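Long-range contacts in Tat (Twin-arginine translocation) pathway signal sequence containing protein (Mycobacterium tuberculosis, PDB 5IMU), which is of unknown function but carries, in this C-terminal fragment, a small alpha/beta part joined to a bundle of helices, with a bound potassium ion: residues A12-L17 with V86-A91; E28-W33 with V174-P179; G52-P57 with G187-L192. One frame throughout, in Å; residues are numbered along the deposited sequence.

Contact 1. Residues A12-L17 with V86-A91; sequences AEQQRL and VVAVAA
Gln14 and Leu17 pack helix 6-27 onto strand 88-92, an outermost strand of the mixed sheet. This is helix-on-sheet packing inside the DUF5632 region. The helix and strand segments run in roughly the same direction, with their axes 34° apart and 7.8 Å from each other at closest approach.

Gln14 supplies the direct polar link. Its NE2 donates to Val89 O at 2.7 Å, and the bond is almost straight (176°). The acceptor lies in the plane of the Gln14 amide, but NE2 approaches from above the plane of the Val89 carbonyl. The chain of Gln14 is bent at chi2 (69°), which turns the amide to the strand. Its other end, OE1, accepts a hydrogen bond from a water that in turn accepts from Val89 N. Both amide ends are thus tied to the backbone of Val89, which supports this orientation of the amide, N toward Val89 O. A second water bridges Glu13 OE1 and Val87 O, donating to both.

The rest of the contact is apolar. Leu17 CD1 touches the methyl of Ala88 at 3.6 Å and also lies against Ala88 O. Leu17 CB meets Ala90 CB at 4.0 Å. The small alanines let the helix lie close: the CA atoms of Leu17 and Ala90 are 5.8 Å apart. Val89 points away from the helix.

Ala88 and Ala90 are hydrogen-bonded through their backbones to Leu37 and Ala35 of strand 33-37. Val89 packs on Ile80 and Leu83 of helix 79-83. Ala90 also touches Gln18 and Val21, further along helix 6-27.

Contact 2. Residues E28-W33 with V174-P179; sequences EPRISW and VLKAYP
Leu175, Arg30 and Tyr178 carry this contact. It joins a type I beta turn, Glu28 to Ile31, to the C-terminal end of helix 157-177. The turn lies between helix 6-27 and strand 33-37 in the DUF5632 region, whereas the helix belongs to the DUF5631 region.

Leu175 reaches between the turn residues with both branches. CD1 lies against the carboxylate of Glu28, and CD2 touches Ile31 CG2 at 3.6 Å. Its CB sits over the centre of one face of the Arg30 guanidinium, 3.9 Å above the plane.

Glu28 holds that guanidinium side-on. Arg30 NE donates to Glu28 OE2 at 2.8 Å, and Arg30 NH2 donates to Glu28 OE1 at 3.2 Å. The backbone N of Arg30 also donates to Glu28 OE2, which accepts it on its anti lone pair, away from the other oxygen. Arg30 NH2 has a further salt bridge to Glu172. A water accepts from both Arg30 NH1 and Lys176 NZ, linking two groups of like charge.

With CG anti to the backbone N (chi1 179°), Tyr178, just past the helix, lays its ring across Ile31. CG2 of Ile31 stands over the ring face, 3.8 Å from the centroid and 7° off the normal, a CH-pi contact. Pro179 CB covers the opposite face. The Tyr178 hydroxyl is also hydrogen-bonded to Asp49 OD1, and Ser32 N donates to Tyr178 OH at 3.2 Å.

Contact 3. Residues G52-P57 with G187-L192; sequences GGWIPP and GDWMLL
An edge-to-face pair of tryptophans, Trp54 and Trp189, forms the centre of this buried hydrophobic contact. The six-membered rings have centroids 5.2 Å apart and planes at 80°. Trp54 presents its edge, and its CH2 stands over the centre of one face of Trp189, 3.7 Å from CD2 of that ring. CG of Trp54 is anti to its own backbone N (chi1 179°), which carries the indole out from the loop toward the helix.

Met190 lies along one face of Trp54. Its chain is extended beyond CG, and the two side chains run past each other in opposite directions. The methyl CE is 3.4 Å from Trp54 CG and makes a CH-pi contact with the five-membered ring. The sulfur is more distant, with SD 4.5 Å from the same centroid but almost on the ring normal. This is a Met-aromatic contact. Trp54 is enclosed between Met190 CE and Pro56 CA on its opposite face.

The loop 52-57 follows strand 44-48 in the DUF5632 region. Helix 183-199 belongs to the helical DUF5631 region, so the pair joins the alpha/beta part to the helix bundle. Helix 203-216 takes part too: His209 ND1 hydrogen-bonds Trp54 NE1, and the rings of Tyr208 and Trp212 also meet Trp54. Trp189 packs on Val170 and Lys171 of helix 157-177.

Two prolines complete the contact with Trp189. Pro56 CB touches Trp189 CZ2 at 3.7 Å. Pro57 CD lies 3.7 Å from Trp189 NE1.

Contact 1 lies within the DUF5632 region, whereas contacts 2 and 3 both join that region to DUF5631. Contacts 2 and 3 are neighbours, with centres about 13 Å apart. They meet where Val174 CG1 packs on Trp189 CZ3 at 3.9 Å and Trp33 CZ3 on Ile55 CD1 at 4.0 Å. Contact 1 reaches contact 2 through Ala91 CB and Trp33 O, 3.4 Å apart. It does not touch contact 3, whose nearest atoms are about 12 Å away. The potassium ion, bound at Thr44, Asn64 and Thr66, lies about 9 Å from the side chain of Leu17 in contact 1.

Contact 1. Residues A12-L17 with V86-A91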
ATOM      1  N   ALA A  12       4.661   5.272  26.698  1.00 14.26           N
ATOM      2  CA  ALA A  12       3.628   4.419  26.115  1.00 19.02           C
ATOM      3  C   ALA A  12       3.250   4.892  24.719  1.00 18.98           C
ATOM      4  O   ALA A  12       3.035   4.077  23.813  1.00 14.84           O
ATOM      5  CB  ALA A  12       2.397   4.390  27.023  1.00 16.72           C
ATOM      6  N   GLU A  13       3.176   6.209  24.530  1.00 13.43           N
ATOM      7  CA  GLU A  13       2.823   6.774  23.232  1.00 14.37           C
ATOM      8  C   GLU A  13       3.882   6.457  22.183  1.00 18.78           C
ATOM      9  O   GLU A  13       3.556   6.061  21.057  1.00 16.46           O
ATOM     10  CB  GLU A  13       2.638   8.282  23.392  1.00 23.57           C
ATOM     11  CG  GLU A  13       2.280   9.058  22.151  1.00 26.25           C
ATOM     12  CD  GLU A  13       2.186  10.544  22.444  1.00 35.92           C
ATOM     13  OE1 GLU A  13       3.243  11.185  22.624  1.00 29.54           O
ATOM     14  OE2 GLU A  13       1.053  11.065  22.523  1.00 33.25           O
ATOM     15  N   GLN A  14       5.158   6.620  22.538  1.00 16.10           N
ATOM     16  CA  GLN A  14       6.238   6.304  21.608  1.00 13.78           C
ATOM     17  C   GLN A  14       6.306   4.807  21.327  1.00 14.94           C
ATOM     18  O   GLN A  14       6.501   4.393  20.177  1.00 13.33           O
ATOM     19  CB  GLN A  14       7.568   6.807  22.167  1.00 11.80           C
ATOM     20  CG  GLN A  14       8.769   6.514  21.283  1.00 12.58           C
ATOM     21  CD  GLN A  14       8.745   7.313  19.996  1.00 11.32           C
ATOM     22  OE1 GLN A  14       8.286   8.453  19.973  1.00 11.71           O
ATOM     23  NE2 GLN A  14       9.237   6.714  18.915  1.00 10.99           N
ATOM     24  N   GLN A  15       6.146   3.981  22.364  1.00 12.71           N
ATOM     25  CA  GLN A  15       6.235   2.535  22.182  1.00 10.69           C
ATOM     26  C   GLN A  15       5.109   2.013  21.303  1.00 14.94           C
ATOM     27  O   GLN A  15       5.306   1.078  20.518  1.00 12.95           O
ATOM     28  CB  GLN A  15       6.220   1.835  23.540  1.00 14.90           C
ATOM     29  CG  GLN A  15       7.489   2.042  24.334  1.00 18.52           C
ATOM     30  CD  GLN A  15       8.716   1.662  23.537  1.00 22.39           C
ATOM     31  OE1 GLN A  15       8.793   0.563  22.988  1.00 20.73           O
ATOM     32  NE2 GLN A  15       9.678   2.573  23.455  1.00 19.68           N
ATOM     33  N   ARG A  16       3.919   2.602  21.425  1.00 12.46           N
ATOM     34  CA  ARG A  16       2.801   2.190  20.583  1.00 15.14           C
ATOM     35  C   ARG A  16       3.107   2.422  19.109  1.00 17.84           C
ATOM     36  O   ARG A  16       2.808   1.571  18.262  1.00 11.35           O
ATOM     37  CB  ARG A  16       1.538   2.941  20.996  1.00 17.79           C
ATOM     38  CG  ARG A  16       0.359   2.694  20.083  1.00 20.18           C
ATOM     39  CD  ARG A  16      -0.797   3.620  20.405  1.00 21.36           C
ATOM     40  NE  ARG A  16      -1.866   3.505  19.420  1.00 29.28           N
ATOM     41  CZ  ARG A  16      -1.978   4.278  18.344  1.00 31.08           C
ATOM     42  NH1 ARG A  16      -1.084   5.231  18.112  1.00 21.90           N
ATOM     43  NH2 ARG A  16      -2.985   4.100  17.501  1.00 23.43           N
ATOM     44  N   LEU A  17       3.709   3.569  18.784  1.00  8.96           N
ATOM     45  CA  LEU A  17       4.073   3.842  17.398  1.00 13.94           C
ATOM     46  C   LEU A  17       5.114   2.851  16.893  1.00 12.83           C
ATOM     47  O   LEU A  17       5.043   2.397  15.746  1.00 12.89           O
ATOM     48  CB  LEU A  17       4.596   5.272  17.258  1.00 14.99           C
ATOM     49  CG  LEU A  17       3.574   6.409  17.311  1.00 22.39           C
ATOM     50  CD1 LEU A  17       4.267   7.751  17.139  1.00 14.45           C
ATOM     51  CD2 LEU A  17       2.506   6.220  16.249  1.00 15.03           C
ATOM     52  N   VAL A  86       3.857  15.941  12.779  1.00 10.93           N
ATOM     53  CA  VAL A  86       3.430  14.989  13.797  1.00 13.71           C
ATOM     54  C   VAL A  86       4.081  15.381  15.118  1.00 14.08           C
ATOM     55  O   VAL A  86       4.981  16.221  15.166  1.00 10.19           O
ATOM     56  CB  VAL A  86       3.793  13.534  13.431  1.00 15.35           C
ATOM     57  CG1 VAL A  86       2.949  13.044  12.264  1.00 12.77           C
ATOM     58  CG2 VAL A  86       5.265  13.436  13.092  1.00 12.70           C
ATOM     59  N   VAL A  87       3.616  14.757  16.202  1.00 10.83           N
ATOM     60  CA  VAL A  87       4.136  15.021  17.541  1.00 10.93           C
ATOM     61  C   VAL A  87       4.882  13.829  18.123  1.00 11.29           C
ATOM     62  O   VAL A  87       5.336  13.899  19.276  1.00 12.26           O
ATOM     63  CB  VAL A  87       3.019  15.475  18.500  1.00 13.34           C
ATOM     64  CG1 VAL A  87       2.329  16.717  17.952  1.00 12.69           C
ATOM     65  CG2 VAL A  87       2.018  14.355  18.725  1.00 14.27           C
ATOM     66  N   ALA A  88       5.021  12.738  17.371  1.00 10.43           N
ATOM     67  CA  ALA A  88       5.870  11.613  17.745  1.00 10.90           C
ATOM     68  C   ALA A  88       6.115  10.774  16.501  1.00 12.77           C
ATOM     69  O   ALA A  88       5.238  10.657  15.642  1.00  9.08           O
ATOM     70  CB  ALA A  88       5.241  10.762  18.856  1.00 11.22           C
ATOM     71  N   VAL A  89       7.317  10.203  16.404  1.00  9.41           N
ATOM     72  CA  VAL A  89       7.765   9.502  15.205  1.00 10.18           C
ATOM     73  C   VAL A  89       8.433   8.188  15.592  1.00 12.84           C
ATOM     74  O   VAL A  89       9.194   8.128  16.563  1.00 11.72           O
ATOM     75  CB  VAL A  89       8.750  10.355  14.374  1.00 17.42           C
ATOM     76  CG1 VAL A  89       9.172   9.611  13.110  1.00 21.24           C
ATOM     77  CG2 VAL A  89       8.148  11.697  14.023  1.00 20.49           C
ATOM     78  N   ALA A  90       8.145   7.136  14.821  1.00 12.76           N
ATOM     79  CA  ALA A  90       8.904   5.891  14.835  1.00  8.41           C
ATOM     80  C   ALA A  90       9.132   5.452  13.394  1.00 12.04           C
ATOM     81  O   ALA A  90       8.346   5.783  12.503  1.00 10.01           O
ATOM     82  CB  ALA A  90       8.183   4.781  15.618  1.00  9.75           C
ATOM     83  N   ALA A  91      10.214   4.708  13.165  1.00 10.14           N
ATOM     84  CA  ALA A  91      10.572   4.337  11.804  1.00  8.72           C
ATOM     85  C   ALA A  91      11.307   3.003  11.780  1.00 11.37           C
ATOM     86  O   ALA A  91      11.710   2.460  12.813  1.00 11.14           O
ATOM     87  CB  ALA A  91      11.422   5.425  11.138  1.00 11.90           C
TER
HETATM   88  O   HOH W   1       4.465  13.716  21.940  1.00 24.95           O
HETATM   89  O   HOH W   2       9.303  10.484  18.410  1.00 13.44           O

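Contact 2. Residues E28-W33 with V174-P179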
ATOM      1  N   GLU A  28       7.171  -6.894   5.687  1.00  9.88           N
ATOM      2  CA  GLU A  28       7.977  -6.501   4.529  1.00 13.81           C
ATOM      3  C   GLU A  28       9.143  -5.639   4.995  1.00 11.57           C
ATOM      4  O   GLU A  28       9.074  -4.403   4.980  1.00 12.31           O
ATOM      5  CB  GLU A  28       7.133  -5.762   3.489  1.00 10.03           C
ATOM      6  CG  GLU A  28       7.917  -5.461   2.229  1.00 13.64           C
ATOM      7  CD  GLU A  28       8.650  -6.689   1.723  1.00 15.62           C
ATOM      8  OE1 GLU A  28       7.986  -7.568   1.137  1.00 10.69           O
ATOM      9  OE2 GLU A  28       9.881  -6.786   1.927  1.00 15.31           O
ATOM     10  N   PRO A  29      10.249  -6.267   5.410  1.00 13.02           N
ATOM     11  CA  PRO A  29      11.376  -5.501   5.965  1.00 15.10           C
ATOM     12  C   PRO A  29      12.296  -4.885   4.925  1.00 13.04           C
ATOM     13  O   PRO A  29      13.186  -4.108   5.299  1.00 15.55           O
ATOM     14  CB  PRO A  29      12.121  -6.550   6.800  1.00 17.32           C
ATOM     15  CG  PRO A  29      11.850  -7.841   6.084  1.00 16.53           C
ATOM     16  CD  PRO A  29      10.456  -7.723   5.512  1.00 15.82           C
ATOM     17  N   ARG A  30      12.114  -5.195   3.645  1.00 13.64           N
ATOM     18  CA  ARG A  30      13.023  -4.721   2.610  1.00 14.81           C
ATOM     19  C   ARG A  30      12.793  -3.266   2.224  1.00 15.23           C
ATOM     20  O   ARG A  30      13.567  -2.729   1.424  1.00 14.77           O
ATOM     21  CB  ARG A  30      12.906  -5.617   1.371  1.00 12.74           C
ATOM     22  CG  ARG A  30      13.306  -7.066   1.627  1.00 11.07           C
ATOM     23  CD  ARG A  30      13.050  -7.945   0.408  1.00 13.59           C
ATOM     24  NE  ARG A  30      11.632  -8.247   0.235  1.00 15.18           N
ATOM     25  CZ  ARG A  30      11.139  -8.976  -0.762  1.00 22.17           C
ATOM     26  NH1 ARG A  30      11.951  -9.477  -1.684  1.00 17.88           N
ATOM     27  NH2 ARG A  30       9.835  -9.201  -0.840  1.00 13.03           N
ATOM     28  N   ILE A  31      11.766  -2.610   2.769  1.00 15.28           N
ATOM     29  CA  ILE A  31      11.487  -1.210   2.481  1.00 13.24           C
ATOM     30  C   ILE A  31      11.364  -0.451   3.796  1.00 14.73           C
ATOM     31  O   ILE A  31      11.139  -1.034   4.858  1.00 10.48           O
ATOM     32  CB  ILE A  31      10.210  -1.028   1.635  1.00 14.25           C
ATOM     33  CG1 ILE A  31       8.979  -1.470   2.427  1.00 12.56           C
ATOM     34  CG2 ILE A  31      10.319  -1.807   0.332  1.00  9.84           C
ATOM     35  CD1 ILE A  31       7.697  -1.448   1.614  1.00 11.22           C
ATOM     36  N   SER A  32      11.510   0.871   3.710  1.00 10.39           N
ATOM     37  CA  SER A  32      11.482   1.716   4.898  1.00 11.72           C
ATOM     38  C   SER A  32      10.053   2.094   5.263  1.00 12.23           C
ATOM     39  O   SER A  32       9.212   2.319   4.388  1.00 11.77           O
ATOM     40  CB  SER A  32      12.314   2.981   4.675  1.00 11.31           C
ATOM     41  OG  SER A  32      13.691   2.668   4.570  1.00 12.89           O
ATOM     42  N   TRP A  33       9.785   2.162   6.568  1.00 11.29           N
ATOM     43  CA  TRP A  33       8.471   2.496   7.096  1.00  9.46           C
ATOM     44  C   TRP A  33       8.597   3.587   8.149  1.00  9.81           C
ATOM     45  O   TRP A  33       9.653   3.760   8.762  1.00 11.65           O
ATOM     46  CB  TRP A  33       7.787   1.279   7.743  1.00  8.56           C
ATOM     47  CG  TRP A  33       7.532   0.114   6.833  1.00 15.87           C
ATOM     48  CD1 TRP A  33       8.366  -0.942   6.601  1.00 11.04           C
ATOM     49  CD2 TRP A  33       6.347  -0.136   6.068  1.00 13.53           C
ATOM     50  NE1 TRP A  33       7.781  -1.825   5.724  1.00  8.70           N
ATOM     51  CE2 TRP A  33       6.540  -1.353   5.384  1.00 12.74           C
ATOM     52  CE3 TRP A  33       5.144   0.555   5.889  1.00 12.99           C
ATOM     53  CZ2 TRP A  33       5.576  -1.893   4.535  1.00 13.35           C
ATOM     54  CZ3 TRP A  33       4.188   0.017   5.045  1.00 12.70           C
ATOM     55  CH2 TRP A  33       4.410  -1.195   4.380  1.00  9.32           C
ATOM     56  N   VAL A 174      10.195  -5.448  -8.024  1.00 11.98           N
ATOM     57  CA  VAL A 174      10.266  -4.086  -7.505  1.00 13.64           C
ATOM     58  C   VAL A 174      11.071  -4.041  -6.213  1.00 14.32           C
ATOM     59  O   VAL A 174      11.966  -3.204  -6.048  1.00 17.41           O
ATOM     60  CB  VAL A 174       8.850  -3.518  -7.305  1.00 11.40           C
ATOM     61  CG1 VAL A 174       8.888  -2.299  -6.397  1.00 17.16           C
ATOM     62  CG2 VAL A 174       8.235  -3.159  -8.643  1.00 14.24           C
ATOM     63  N   LEU A 175      10.765  -4.939  -5.272  1.00 12.72           N
ATOM     64  CA  LEU A 175      11.398  -4.869  -3.961  1.00 13.91           C
ATOM     65  C   LEU A 175      12.870  -5.256  -4.001  1.00 21.14           C
ATOM     66  O   LEU A 175      13.631  -4.829  -3.127  1.00 21.71           O
ATOM     67  CB  LEU A 175      10.640  -5.743  -2.962  1.00 11.54           C
ATOM     68  CG  LEU A 175       9.207  -5.255  -2.734  1.00 11.69           C
ATOM     69  CD1 LEU A 175       8.551  -5.991  -1.587  1.00 15.02           C
ATOM     70  CD2 LEU A 175       9.186  -3.750  -2.502  1.00 15.14           C
ATOM     71  N   LYS A 176      13.293  -6.037  -4.995  1.00 17.56           N
ATOM     72  CA  LYS A 176      14.715  -6.312  -5.150  1.00 18.04           C
ATOM     73  C   LYS A 176      15.451  -5.140  -5.792  1.00 18.61           C
ATOM     74  O   LYS A 176      16.647  -4.951  -5.540  1.00 25.47           O
ATOM     75  CB  LYS A 176      14.918  -7.590  -5.967  1.00 18.03           C
ATOM     76  CG  LYS A 176      14.544  -8.866  -5.212  1.00 22.98           C
ATOM     77  CD  LYS A 176      14.529 -10.083  -6.129  1.00 29.64           C
ATOM     78  CE  LYS A 176      14.211 -11.362  -5.361  1.00 27.16           C
ATOM     79  NZ  LYS A 176      15.259 -11.692  -4.355  1.00 34.62           N
ATOM     80  N   ALA A 177      14.758  -4.342  -6.609  1.00 15.77           N
ATOM     81  CA  ALA A 177      15.385  -3.175  -7.218  1.00 19.15           C
ATOM     82  C   ALA A 177      15.391  -1.975  -6.279  1.00 23.54           C
ATOM     83  O   ALA A 177      16.226  -1.076  -6.439  1.00 18.92           O
ATOM     84  CB  ALA A 177      14.676  -2.819  -8.525  1.00 19.93           C
ATOM     85  N   TYR A 178      14.473  -1.943  -5.316  1.00 16.87           N
ATOM     86  CA  TYR A 178      14.404  -0.898  -4.293  1.00 18.08           C
ATOM     87  C   TYR A 178      15.771  -0.692  -3.637  1.00 13.76           C
ATOM     88  O   TYR A 178      16.475  -1.661  -3.353  1.00 17.02           O
ATOM     89  CB  TYR A 178      13.342  -1.280  -3.250  1.00 12.96           C
ATOM     90  CG  TYR A 178      13.139  -0.312  -2.098  1.00 12.48           C
ATOM     91  CD1 TYR A 178      13.956  -0.356  -0.974  1.00 13.33           C
ATOM     92  CD2 TYR A 178      12.101   0.614  -2.117  1.00 14.68           C
ATOM     93  CE1 TYR A 178      13.765   0.512   0.084  1.00 13.92           C
ATOM     94  CE2 TYR A 178      11.901   1.487  -1.060  1.00 12.08           C
ATOM     95  CZ  TYR A 178      12.736   1.430   0.038  1.00 14.31           C
ATOM     96  OH  TYR A 178      12.543   2.294   1.093  1.00 14.82           O
ATOM     97  N   PRO A 179      16.154   0.573  -3.395  1.00 15.96           N
ATOM     98  CA  PRO A 179      15.366   1.789  -3.642  1.00 17.87           C
ATOM     99  C   PRO A 179      15.510   2.367  -5.050  1.00 21.64           C
ATOM    100  O   PRO A 179      15.041   3.479  -5.289  1.00 17.56           O
ATOM    101  CB  PRO A 179      15.926   2.768  -2.610  1.00 21.31           C
ATOM    102  CG  PRO A 179      17.355   2.369  -2.473  1.00 15.79           C
ATOM    103  CD  PRO A 179      17.418   0.875  -2.697  1.00 19.70           C
TER
HETATM  104  O   HOH W   3      14.901  -9.864  -1.967  1.00 23.19           O
HETATM  105  O   HOH W   4      15.269   3.363   2.320  1.00 33.38           O

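Contact 3. Residues G52-P57 with G187-L192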
ATOM      1  N   GLY A  52       5.183   7.018  -2.810  1.00 13.51           N
ATOM      2  CA  GLY A  52       4.445   8.218  -2.458  1.00 14.01           C
ATOM      3  C   GLY A  52       3.376   8.068  -1.398  1.00 16.08           C
ATOM      4  O   GLY A  52       2.572   8.989  -1.223  1.00 17.02           O
ATOM      5  N   GLY A  53       3.339   6.950  -0.679  1.00 11.93           N
ATOM      6  CA  GLY A  53       2.329   6.710   0.339  1.00 10.23           C
ATOM      7  C   GLY A  53       1.467   5.490   0.092  1.00 15.91           C
ATOM      8  O   GLY A  53       0.672   5.118   0.971  1.00 11.48           O
ATOM      9  N   TRP A  54       1.585   4.864  -1.074  1.00 14.14           N
ATOM     10  CA  TRP A  54       0.872   3.628  -1.359  1.00 11.26           C
ATOM     11  C   TRP A  54       1.402   2.502  -0.478  1.00  9.35           C
ATOM     12  O   TRP A  54       2.601   2.424  -0.198  1.00  9.73           O
ATOM     13  CB  TRP A  54       1.039   3.289  -2.842  1.00 11.19           C
ATOM     14  CG  TRP A  54       0.389   2.028  -3.318  1.00  6.79           C
ATOM     15  CD1 TRP A  54      -0.946   1.812  -3.511  1.00  8.51           C
ATOM     16  CD2 TRP A  54       1.054   0.824  -3.722  1.00  7.82           C
ATOM     17  NE1 TRP A  54      -1.152   0.537  -3.988  1.00 11.00           N
ATOM     18  CE2 TRP A  54       0.060  -0.089  -4.127  1.00 10.60           C
ATOM     19  CE3 TRP A  54       2.395   0.428  -3.770  1.00  8.13           C
ATOM     20  CZ2 TRP A  54       0.364  -1.378  -4.575  1.00  8.70           C
ATOM     21  CZ3 TRP A  54       2.696  -0.851  -4.213  1.00  9.73           C
ATOM     22  CH2 TRP A  54       1.686  -1.738  -4.609  1.00  9.62           C
ATOM     23  N   ILE A  55       0.503   1.640  -0.025  1.00 10.32           N
ATOM     24  CA  ILE A  55       0.852   0.483   0.798  1.00 10.51           C
ATOM     25  C   ILE A  55       0.640  -0.767  -0.037  1.00  7.46           C
ATOM     26  O   ILE A  55      -0.473  -0.992  -0.538  1.00  8.34           O
ATOM     27  CB  ILE A  55       0.025   0.432   2.094  1.00  9.31           C
ATOM     28  CG1 ILE A  55       0.078   1.773   2.831  1.00 12.11           C
ATOM     29  CG2 ILE A  55       0.529  -0.686   2.998  1.00 10.54           C
ATOM     30  CD1 ILE A  55       1.480   2.258   3.138  1.00 10.99           C
ATOM     31  N   PRO A  56       1.655  -1.618  -0.220  1.00 11.23           N
ATOM     32  CA  PRO A  56       1.505  -2.765  -1.110  1.00 13.48           C
ATOM     33  C   PRO A  56       0.503  -3.772  -0.549  1.00 12.41           C
ATOM     34  O   PRO A  56       0.290  -3.830   0.673  1.00 12.61           O
ATOM     35  CB  PRO A  56       2.922  -3.356  -1.179  1.00 10.10           C
ATOM     36  CG  PRO A  56       3.589  -2.887   0.076  1.00 14.12           C
ATOM     37  CD  PRO A  56       3.021  -1.522   0.335  1.00 11.84           C
ATOM     38  N   PRO A  57      -0.115  -4.581  -1.411  1.00 12.93           N
ATOM     39  CA  PRO A  57      -1.232  -5.424  -0.943  1.00 13.19           C
ATOM     40  C   PRO A  57      -0.824  -6.539   0.006  1.00 12.61           C
ATOM     41  O   PRO A  57      -1.662  -6.988   0.798  1.00 15.09           O
ATOM     42  CB  PRO A  57      -1.820  -5.993  -2.246  1.00 16.98           C
ATOM     43  CG  PRO A  57      -1.228  -5.178  -3.354  1.00 15.91           C
ATOM     44  CD  PRO A  57       0.100  -4.705  -2.860  1.00 14.35           C
ATOM     45  N   GLY A 187       3.603   0.863 -11.061  1.00 14.76           N
ATOM     46  CA  GLY A 187       2.295   1.064 -11.661  1.00 12.05           C
ATOM     47  C   GLY A 187       1.668  -0.233 -12.136  1.00 11.56           C
ATOM     48  O   GLY A 187       0.474  -0.464 -11.938  1.00 12.43           O
ATOM     49  N   ASP A 188       2.467  -1.098 -12.765  1.00 12.52           N
ATOM     50  CA  ASP A 188       1.973  -2.414 -13.165  1.00  9.75           C
ATOM     51  C   ASP A 188       1.494  -3.210 -11.956  1.00 11.08           C
ATOM     52  O   ASP A 188       0.434  -3.845 -11.995  1.00 11.72           O
ATOM     53  CB  ASP A 188       3.068  -3.176 -13.911  1.00 13.95           C
ATOM     54  CG  ASP A 188       3.328  -2.621 -15.298  1.00 16.60           C
ATOM     55  OD1 ASP A 188       2.775  -1.551 -15.632  1.00 16.54           O
ATOM     56  OD2 ASP A 188       4.092  -3.254 -16.058  1.00 18.47           O
ATOM     57  N   TRP A 189       2.282  -3.199 -10.878  1.00  9.67           N
ATOM     58  CA  TRP A 189       1.885  -3.837  -9.626  1.00 13.34           C
ATOM     59  C   TRP A 189       0.524  -3.332  -9.158  1.00 10.12           C
ATOM     60  O   TRP A 189      -0.338  -4.116  -8.745  1.00  9.58           O
ATOM     61  CB  TRP A 189       2.967  -3.571  -8.574  1.00 11.11           C
ATOM     62  CG  TRP A 189       2.887  -4.366  -7.302  1.00 13.54           C
ATOM     63  CD1 TRP A 189       1.937  -5.283  -6.950  1.00 11.44           C
ATOM     64  CD2 TRP A 189       3.808  -4.300  -6.207  1.00  9.72           C
ATOM     65  NE1 TRP A 189       2.215  -5.793  -5.701  1.00  9.53           N
ATOM     66  CE2 TRP A 189       3.358  -5.204  -5.225  1.00  9.08           C
ATOM     67  CE3 TRP A 189       4.971  -3.562  -5.964  1.00 12.09           C
ATOM     68  CZ2 TRP A 189       4.031  -5.389  -4.017  1.00  9.64           C
ATOM     69  CZ3 TRP A 189       5.637  -3.749  -4.768  1.00 13.47           C
ATOM     70  CH2 TRP A 189       5.166  -4.655  -3.810  1.00 13.30           C
ATOM     71  N   MET A 190       0.308  -2.014  -9.242  1.00 11.08           N
ATOM     72  CA  MET A 190      -0.953  -1.433  -8.790  1.00 10.38           C
ATOM     73  C   MET A 190      -2.125  -1.882  -9.659  1.00 11.45           C
ATOM     74  O   MET A 190      -3.194  -2.223  -9.138  1.00  9.52           O
ATOM     75  CB  MET A 190      -0.853   0.093  -8.785  1.00 10.81           C
ATOM     76  CG  MET A 190       0.091   0.660  -7.735  1.00  7.36           C
ATOM     77  SD  MET A 190       0.438   2.409  -8.007  1.00 12.96           S
ATOM     78  CE  MET A 190       1.352   2.811  -6.522  1.00  9.31           C
ATOM     79  N   LEU A 191      -1.948  -1.877 -10.984  1.00 10.18           N
ATOM     80  CA  LEU A 191      -3.033  -2.285 -11.873  1.00 11.22           C
ATOM     81  C   LEU A 191      -3.390  -3.754 -11.679  1.00 10.90           C
ATOM     82  O   LEU A 191      -4.574  -4.114 -11.659  1.00 10.73           O
ATOM     83  CB  LEU A 191      -2.654  -2.023 -13.330  1.00 11.30           C
ATOM     84  CG  LEU A 191      -3.045  -0.679 -13.949  1.00 24.19           C
ATOM     85  CD1 LEU A 191      -2.697  -0.661 -15.433  1.00 19.42           C
ATOM     86  CD2 LEU A 191      -4.522  -0.377 -13.737  1.00 17.19           C
ATOM     87  N   LEU A 192      -2.383  -4.619 -11.547  1.00  8.59           N
ATOM     88  CA  LEU A 192      -2.661  -6.028 -11.293  1.00 11.15           C
ATOM     89  C   LEU A 192      -3.362  -6.217  -9.952  1.00 10.13           C
ATOM     90  O   LEU A 192      -4.257  -7.063  -9.824  1.00  8.91           O
ATOM     91  CB  LEU A 192      -1.366  -6.836 -11.340  1.00 10.38           C
ATOM     92  CG  LEU A 192      -0.589  -6.815 -12.659  1.00 10.96           C
ATOM     93  CD1 LEU A 192       0.770  -7.481 -12.495  1.00 12.94           C
ATOM     94  CD2 LEU A 192      -1.385  -7.484 -13.772  1.00 11.34           C
TER